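Local coordinates for protein FACT complex subunit SPT16 (PDB 6A8M) that probably serves, as the N-terminal peptidase-like part of a FACT histone chaperone subunit, in reorganizing nucleosomes during transcription, replication and DNA repair, at residues Y318-L321 with L322-E326; D215-L218 with S219-V222; K248-V251 with N252-D255; E87-A90 with Q91-K95. All coordinates share one frame; numbering follows the deposited sequence.

Interaction 1: Y318-L321 with L322-E326; sequences YDFL and LLLQE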
# COMPACT_ATOMS: atom_id res chain seq x y z
N TYR A 318 -20.19 -12.10 -15.00
CA TYR A 318 -18.90 -12.51 -14.45
C TYR A 318 -17.93 -12.86 -15.56
O TYR A 318 -16.74 -12.54 -15.48
CB TYR A 318 -19.04 -13.67 -13.48
CG TYR A 318 -17.68 -14.05 -12.92
CD1 TYR A 318 -17.13 -13.34 -11.87
CD2 TYR A 318 -16.92 -15.05 -13.50
CE1 TYR A 318 -15.86 -13.64 -11.37
CE2 TYR A 318 -15.65 -15.37 -13.01
CZ TYR A 318 -15.13 -14.66 -11.94
OH TYR A 318 -13.88 -14.94 -11.44
N ASP A 319 -18.41 -13.54 -16.61
CA ASP A 319 -17.54 -13.82 -17.75
C ASP A 319 -17.00 -12.54 -18.34
O ASP A 319 -15.81 -12.45 -18.69
CB ASP A 319 -18.30 -14.61 -18.82
CG ASP A 319 -18.60 -16.04 -18.40
OD1 ASP A 319 -17.93 -16.54 -17.46
OD2 ASP A 319 -19.48 -16.65 -19.03
N PHE A 320 -17.86 -11.53 -18.50
CA PHE A 320 -17.43 -10.23 -19.00
C PHE A 320 -16.41 -9.59 -18.08
O PHE A 320 -15.41 -9.03 -18.54
CB PHE A 320 -18.63 -9.30 -19.18
CG PHE A 320 -18.21 -7.88 -19.38
CD1 PHE A 320 -17.73 -7.47 -20.60
CD2 PHE A 320 -18.22 -6.98 -18.31
CE1 PHE A 320 -17.32 -6.16 -20.78
CE2 PHE A 320 -17.79 -5.68 -18.48
CZ PHE A 320 -17.34 -5.27 -19.71
N LEU A 321 -16.64 -9.63 -16.76
CA LEU A 321 -15.71 -9.04 -15.81
C LEU A 321 -14.31 -9.60 -15.99
O LEU A 321 -13.32 -8.85 -15.96
CB LEU A 321 -16.20 -9.27 -14.38
CG LEU A 321 -15.35 -8.79 -13.22
CD1 LEU A 321 -15.25 -7.27 -13.25
CD2 LEU A 321 -15.98 -9.27 -11.91
N LEU A 322 -14.19 -10.91 -16.24
CA LEU A 322 -12.89 -11.51 -16.52
C LEU A 322 -12.25 -10.92 -17.77
O LEU A 322 -11.05 -10.62 -17.78
CB LEU A 322 -13.01 -13.02 -16.69
CG LEU A 322 -13.16 -13.87 -15.44
CD1 LEU A 322 -13.35 -15.33 -15.87
CD2 LEU A 322 -11.95 -13.70 -14.52
N LEU A 323 -13.04 -10.78 -18.84
CA LEU A 323 -12.55 -10.22 -20.09
C LEU A 323 -12.12 -8.78 -19.92
O LEU A 323 -11.13 -8.34 -20.51
CB LEU A 323 -13.63 -10.33 -21.17
CG LEU A 323 -14.02 -11.76 -21.55
CD1 LEU A 323 -15.12 -11.79 -22.58
CD2 LEU A 323 -12.79 -12.50 -22.07
N LEU A 324 -12.85 -8.02 -19.10
CA LEU A 324 -12.49 -6.63 -18.85
C LEU A 324 -11.17 -6.52 -18.10
O LEU A 324 -10.32 -5.69 -18.44
CB LEU A 324 -13.62 -5.94 -18.07
CG LEU A 324 -13.30 -4.53 -17.56
CD1 LEU A 324 -13.11 -3.61 -18.78
CD2 LEU A 324 -14.42 -4.01 -16.68
N GLN A 325 -10.99 -7.34 -17.06
CA GLN A 325 -9.72 -7.31 -16.34
C GLN A 325 -8.57 -7.65 -17.28
O GLN A 325 -7.52 -7.01 -17.25
CB GLN A 325 -9.74 -8.29 -15.16
CG GLN A 325 -8.53 -8.07 -14.25
CD GLN A 325 -8.19 -9.26 -13.37
OE1 GLN A 325 -8.11 -10.40 -13.84
NE2 GLN A 325 -7.95 -8.98 -12.09
N GLU A 326 -8.77 -8.65 -18.14
CA GLU A 326 -7.75 -9.02 -19.10
C GLU A 326 -7.43 -7.86 -20.04
O GLU A 326 -6.25 -7.60 -20.33
CB GLU A 326 -8.20 -10.25 -19.89
CG GLU A 326 -7.26 -10.66 -21.01
CD GLU A 326 -5.94 -11.20 -20.51
OE1 GLU A 326 -5.91 -11.80 -19.41
OE2 GLU A 326 -4.92 -11.03 -21.21

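Interaction 2: D215-L218 with S219-V222; sequences DAKL and SDNV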
# COMPACT_ATOMS: atom_id res chain seq x y z
N ASP A 215 -21.44 -11.89 7.55
CA ASP A 215 -20.25 -11.67 6.73
C ASP A 215 -19.05 -11.29 7.59
O ASP A 215 -17.93 -11.76 7.37
CB ASP A 215 -20.53 -10.57 5.71
CG ASP A 215 -21.48 -11.01 4.61
OD1 ASP A 215 -21.75 -12.22 4.48
OD2 ASP A 215 -21.97 -10.11 3.90
N ALA A 216 -19.27 -10.42 8.59
CA ALA A 216 -18.16 -9.91 9.39
C ALA A 216 -17.59 -10.99 10.31
O ALA A 216 -16.37 -11.04 10.53
CB ALA A 216 -18.62 -8.68 10.18
N LYS A 217 -18.44 -11.86 10.84
CA LYS A 217 -17.93 -12.98 11.64
C LYS A 217 -17.09 -13.93 10.80
O LYS A 217 -16.02 -14.39 11.23
CB LYS A 217 -19.10 -13.73 12.28
CG LYS A 217 -18.69 -14.92 13.12
CD LYS A 217 -17.75 -14.51 14.23
CE LYS A 217 -17.34 -15.72 15.06
NZ LYS A 217 -16.21 -15.41 15.96
N LEU A 218 -17.56 -14.23 9.58
CA LEU A 218 -16.80 -15.10 8.69
C LEU A 218 -15.45 -14.48 8.33
O LEU A 218 -14.43 -15.17 8.34
CB LEU A 218 -17.63 -15.38 7.44
CG LEU A 218 -17.00 -16.27 6.37
CD1 LEU A 218 -16.69 -17.64 6.96
CD2 LEU A 218 -17.94 -16.38 5.17
N SER A 219 -15.42 -13.18 7.99
CA SER A 219 -14.13 -12.61 7.61
C SER A 219 -13.22 -12.51 8.82
O SER A 219 -12.00 -12.63 8.69
CB SER A 219 -14.30 -11.23 6.95
OG SER A 219 -14.76 -10.24 7.85
N ASP A 220 -13.80 -12.33 10.02
CA ASP A 220 -12.97 -12.32 11.22
C ASP A 220 -12.33 -13.68 11.43
O ASP A 220 -11.17 -13.77 11.87
CB ASP A 220 -13.82 -11.92 12.43
CG ASP A 220 -13.02 -11.88 13.72
OD1 ASP A 220 -12.27 -10.92 13.92
OD2 ASP A 220 -13.15 -12.81 14.55
N ASN A 221 -13.07 -14.76 11.16
CA ASN A 221 -12.50 -16.10 11.30
C ASN A 221 -11.25 -16.25 10.44
O ASN A 221 -10.20 -16.72 10.92
CB ASN A 221 -13.53 -17.15 10.90
CG ASN A 221 -14.66 -17.27 11.90
OD1 ASN A 221 -14.62 -16.68 12.98
ND2 ASN A 221 -15.68 -18.05 11.55
N VAL A 222 -11.35 -15.86 9.17
CA VAL A 222 -10.21 -15.90 8.26
C VAL A 222 -9.09 -15.00 8.77
O VAL A 222 -7.92 -15.40 8.78
CB VAL A 222 -10.65 -15.48 6.85
CG1 VAL A 222 -9.44 -15.30 5.96
CG2 VAL A 222 -11.62 -16.51 6.28

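Interaction 3: K248-V251 with N252-D255; sequences KFDV and NYLD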
# COMPACT_ATOMS: atom_id res chain seq x y z
N LYS A 248 15.40 -15.85 3.41
CA LYS A 248 14.38 -16.86 3.64
C LYS A 248 13.09 -16.19 4.10
O LYS A 248 13.10 -15.07 4.60
CB LYS A 248 14.83 -17.87 4.69
N PHE A 249 11.98 -16.91 3.95
CA PHE A 249 10.71 -16.40 4.46
C PHE A 249 10.77 -16.30 5.98
O PHE A 249 11.20 -17.24 6.66
CB PHE A 249 9.56 -17.32 4.03
CG PHE A 249 8.21 -16.93 4.61
CD1 PHE A 249 7.66 -15.70 4.34
CD2 PHE A 249 7.50 -17.82 5.40
CE1 PHE A 249 6.42 -15.32 4.87
CE2 PHE A 249 6.25 -17.47 5.92
CZ PHE A 249 5.71 -16.23 5.66
N ASP A 250 10.33 -15.16 6.52
CA ASP A 250 10.31 -14.91 7.96
C ASP A 250 8.86 -14.63 8.36
O ASP A 250 8.30 -13.61 7.95
CB ASP A 250 11.21 -13.73 8.31
CG ASP A 250 11.43 -13.56 9.81
OD1 ASP A 250 10.58 -14.01 10.62
OD2 ASP A 250 12.47 -12.97 10.19
N VAL A 251 8.28 -15.53 9.17
CA VAL A 251 6.86 -15.41 9.53
C VAL A 251 6.58 -14.11 10.27
O VAL A 251 5.45 -13.61 10.25
CB VAL A 251 6.40 -16.61 10.38
CG1 VAL A 251 6.47 -17.93 9.59
CG2 VAL A 251 7.20 -16.69 11.66
N ASN A 252 7.60 -13.56 10.94
CA ASN A 252 7.42 -12.35 11.75
C ASN A 252 7.18 -11.10 10.91
O ASN A 252 6.79 -10.08 11.47
CB ASN A 252 8.64 -12.12 12.64
CG ASN A 252 8.71 -13.10 13.79
OD1 ASN A 252 7.71 -13.67 14.21
ND2 ASN A 252 9.92 -13.31 14.30
N TYR A 253 7.40 -11.15 9.60
CA TYR A 253 7.19 -10.00 8.74
C TYR A 253 5.95 -10.12 7.86
O TYR A 253 5.79 -9.33 6.92
CB TYR A 253 8.41 -9.76 7.86
CG TYR A 253 9.64 -9.36 8.62
CD1 TYR A 253 9.86 -8.03 8.97
CD2 TYR A 253 10.60 -10.30 8.96
CE1 TYR A 253 11.01 -7.66 9.65
CE2 TYR A 253 11.74 -9.94 9.66
CZ TYR A 253 11.94 -8.62 10.00
OH TYR A 253 13.08 -8.26 10.69
N LEU A 254 5.09 -11.11 8.10
CA LEU A 254 3.83 -11.25 7.38
C LEU A 254 2.70 -10.68 8.24
O LEU A 254 2.62 -10.97 9.44
CB LEU A 254 3.56 -12.72 7.05
CG LEU A 254 2.48 -12.93 6.00
CD1 LEU A 254 3.08 -12.80 4.61
CD2 LEU A 254 1.81 -14.30 6.19
N ASP A 255 1.84 -9.86 7.63
CA ASP A 255 0.71 -9.27 8.34
C ASP A 255 -0.42 -9.01 7.33
O ASP A 255 -0.25 -9.17 6.13
CB ASP A 255 1.15 -7.98 9.06
CG ASP A 255 0.19 -7.55 10.18
OD1 ASP A 255 -0.80 -8.24 10.45
OD2 ASP A 255 0.47 -6.49 10.79
O HOH W 1 3.33 -12.77 11.44

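Interaction 4: E87-A90 with Q91-K95; sequences EGVA and QMNKK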
# COMPACT_ATOMS: atom_id res chain seq x y z
N GLU A 87 27.61 2.61 11.97
CA GLU A 87 28.64 2.06 11.09
C GLU A 87 28.33 2.34 9.63
O GLU A 87 29.22 2.74 8.87
CB GLU A 87 28.81 0.57 11.33
CG GLU A 87 29.74 -0.05 10.34
CD GLU A 87 30.19 -1.43 10.76
OE1 GLU A 87 30.74 -2.14 9.89
OE2 GLU A 87 30.01 -1.79 11.95
N GLY A 88 27.08 2.16 9.21
CA GLY A 88 26.75 2.38 7.80
C GLY A 88 26.83 3.85 7.42
O GLY A 88 27.24 4.19 6.31
N VAL A 89 26.42 4.73 8.34
CA VAL A 89 26.51 6.16 8.10
C VAL A 89 27.96 6.61 7.99
O VAL A 89 28.30 7.43 7.12
CB VAL A 89 25.77 6.92 9.22
CG1 VAL A 89 26.13 8.40 9.19
CG2 VAL A 89 24.27 6.69 9.08
N ALA A 90 28.84 6.10 8.86
CA ALA A 90 30.25 6.48 8.78
C ALA A 90 30.85 6.05 7.46
O ALA A 90 31.63 6.79 6.85
CB ALA A 90 31.04 5.88 9.95
N GLN A 91 30.50 4.85 6.99
CA GLN A 91 30.98 4.37 5.71
C GLN A 91 30.45 5.21 4.56
O GLN A 91 31.19 5.58 3.65
CB GLN A 91 30.60 2.90 5.53
CG GLN A 91 30.78 2.36 4.11
CD GLN A 91 30.68 0.84 4.06
OE1 GLN A 91 30.64 0.17 5.10
NE2 GLN A 91 30.64 0.28 2.85
N MET A 92 29.14 5.52 4.59
CA MET A 92 28.57 6.38 3.57
C MET A 92 29.22 7.76 3.59
O MET A 92 29.57 8.30 2.54
CB MET A 92 27.06 6.48 3.78
CG MET A 92 26.30 7.09 2.61
SD MET A 92 24.52 6.91 2.83
CE MET A 92 24.47 5.41 3.76
N ASN A 93 29.41 8.32 4.79
CA ASN A 93 30.03 9.64 4.88
C ASN A 93 31.43 9.66 4.29
O ASN A 93 31.84 10.64 3.66
CB ASN A 93 30.07 10.10 6.34
CG ASN A 93 28.77 10.69 6.79
OD1 ASN A 93 27.87 10.95 5.99
ND2 ASN A 93 28.65 10.91 8.11
N LYS A 94 32.20 8.60 4.52
CA LYS A 94 33.56 8.58 3.99
C LYS A 94 33.53 8.61 2.47
O LYS A 94 34.33 9.31 1.83
CB LYS A 94 34.32 7.36 4.50
CG LYS A 94 35.70 7.21 3.88
CD LYS A 94 36.59 8.43 4.12
CE LYS A 94 37.15 8.46 5.54
NZ LYS A 94 38.12 9.58 5.73
N LYS A 95 32.60 7.87 1.86
CA LYS A 95 32.51 7.85 0.40
C LYS A 95 32.05 9.19 -0.15
O LYS A 95 32.59 9.68 -1.15
CB LYS A 95 31.56 6.75 -0.05
CG LYS A 95 31.41 6.71 -1.55
CD LYS A 95 30.92 5.36 -2.02
CE LYS A 95 29.47 5.18 -1.68
NZ LYS A 95 28.82 4.32 -2.70

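Interaction 1: Y318-L321 with L322-E326
Tyr318 and Leu322 meet one turn apart on helix 312-332, the leucine fork approaching the phenol ring obliquely. Both methyl branches take part: Leu322 CD1 is 3.7 Å from Tyr318 CE2, while Leu322 CD2 reaches the phenol end, 3.8 Å from Tyr318 OH. The torsions explain the meeting. Tyr318 has CG anti to its own N (chi1 -179°), which runs the ring along the helix toward the next turn, and Leu322 has CG beside its own N (chi1 -77°), which leans the fork back. Phe320 and Leu324 form a looser pair: Leu324 CB sits over one face of the ring, 4.1 Å from Phe320 CZ. Beneath them the backbone is regular, with Leu324 N 2.8 Å from Phe320 O, nearly in line with that carbonyl, and Leu322 N 3.1 Å from Tyr318 O. In the M24 peptidase-like part, of pita-bread fold, the helix packs by Leu321 and Leu324 on strand 394-405 and by Phe320 on helix 339-353. Tyr318 OH bonds to the carbonyl of Lys436, and Asp319 pairs with Arg438. With an alanine at Tyr318, Leu322 would probably lose the ring it touches and the Lys436 carbonyl its phenol partner. Backbone bonds set the helical spacing; apolar side chains pack between turns and against the sheet, while the polar ends of Tyr318 and Asp319 tie the helix to Lys436 and Arg438.

Interaction 2: D215-L218 with S219-V222
Lys217 and Asn221 form the closest side-chain pair here, one turn apart: Asn221 OD1 lies 3.6 Å from both CE and NZ of Lys217. The lysine reaches it because its chain, after an extended start, bends at chi2 (58°) and turns along the helix. Asn221 CG stays beside its own N (chi1 -70°), which lays one face of the amide over the Lys217 carbonyl, with CG 3.3 Å from Lys217 O. That same oxygen accepts the hydrogen bond of Asn221 N at 3.0 Å. The ammonium may ease the meeting of Asn221 OD1 with Lys217 O, two acceptors 3.2 Å apart; Asp220 OD2 is 4.3 Å from Lys217 NZ, beyond a salt bridge. An alanine in place of Asn221 would remove the amide and is likely to leave the lysine end freer to turn. One shell out, Thr214 OG1 bonds to Lys217 N just ahead of the first turn, Asp215 OD1 to Ser264 OG, and Ser219 OG to Ser276 OG. Leu218 packs on Leu203 of helix 179-208 and on Ile262, and Val222 on Leu199. Buried Leu218, Ser219 and Val222 against exposed Lys217 give the two-sided pattern of a short amphipathic helix, here 215-224 in the M24 peptidase-like part.

Interaction 3: K248-V251 with N252-D255
Asp250 to Tyr253 make a type I beta turn, closed by Tyr253 N bonding to Asp250 O at 3.1 Å, and a weak bond from Leu254 N to Val251 O carries the chain on toward strand 254-256. An Asx turn is built into it: Asp250 OD1 accepts Asn252 N at 3.0 Å, the donor coming from 37° above the carboxylate plane. The other oxygen, Asp250 OD2, lies at the edge of the Tyr253 ring, 3.2 Å from CE2, and the carboxylate stands almost upright to the ring, the planes 86° apart. Asp250 CB also lies in the ring plane at that edge, 3.5 Å from Tyr253 CD2. With chi1 at -170° the carboxylate turns forward over the turn, where one oxygen meets a peptide N-H and the other an aromatic rim. Below the turn, Leu254 CD1 touches the edge of the Phe249 ring at CE1, 4.2 Å away, while the backbone N of Val251 lies over one ring face. Tyr253 OH bonds to Tyr59 OH, linking the turn to the N-terminal lobe. Lys296 makes a cation-pi contact with the Tyr253 ring. A single water donates to Val251 O at 2.6 Å and Leu254 O at 2.8 Å, bridging the two carbonyls.

Interaction 4: E87-A90 with Q91-K95
The Asn93 amide is the flat group of this contact with Val89, and one of its faces takes both Val89 atoms that come near: Val89 O lies under the amide carbon, 3.3 Å from Asn93 CG, and the methyl Val89 CG1 lies under the nitrogen, 3.7 Å from Asn93 ND2. The two side chains run side by side, pointing the same way. Asn93 CG sits beside its own backbone N (chi1 -82°), which is what swings the amide over that carbonyl; Asn93 N bonds to the same Val89 O at 2.7 Å. The amide oxygen reaches beyond the helix to accept Ile102 N. One residue earlier, Met92 folds back at chi3, its CB 3.4 Å and its CE 4.0 Å from Gly88 O. That carbonyl also takes the bond from Met92 N, at 2.9 Å. Lys94 forms a salt bridge with Glu97, and Lys95 one with Glu13 of helix 9-22. Helix 79-95 is the crossover of a beta-alpha-beta unit between the parallel strands 72-77 and 101-106: Val89 packs on Ile102 and Leu104 of the second strand, while Val89 and Met92 also meet Phe9 of helix 9-22, which places this end of the helix between sheet and helix.

In the fold
Interactions 1, 2 and 4 each join consecutive turns of one helix, whereas interaction 3 is a turn leading into a strand. Only interaction 1 is mainly buried, and its side-chain contacts are mainly apolar; the others are partly buried and lean more on amides, carboxylates and charges. Interactions 2 and 4 each have an asparagine whose amide lies over a carbonyl one turn back, but in interaction 4 the amide reaches a strand. Interactions 1, 2 and 3 belong to the M24 peptidase-like part and interaction 4 to the N-terminal lobe, its centre about 52 Å from that of interaction 1; none of the four touches another.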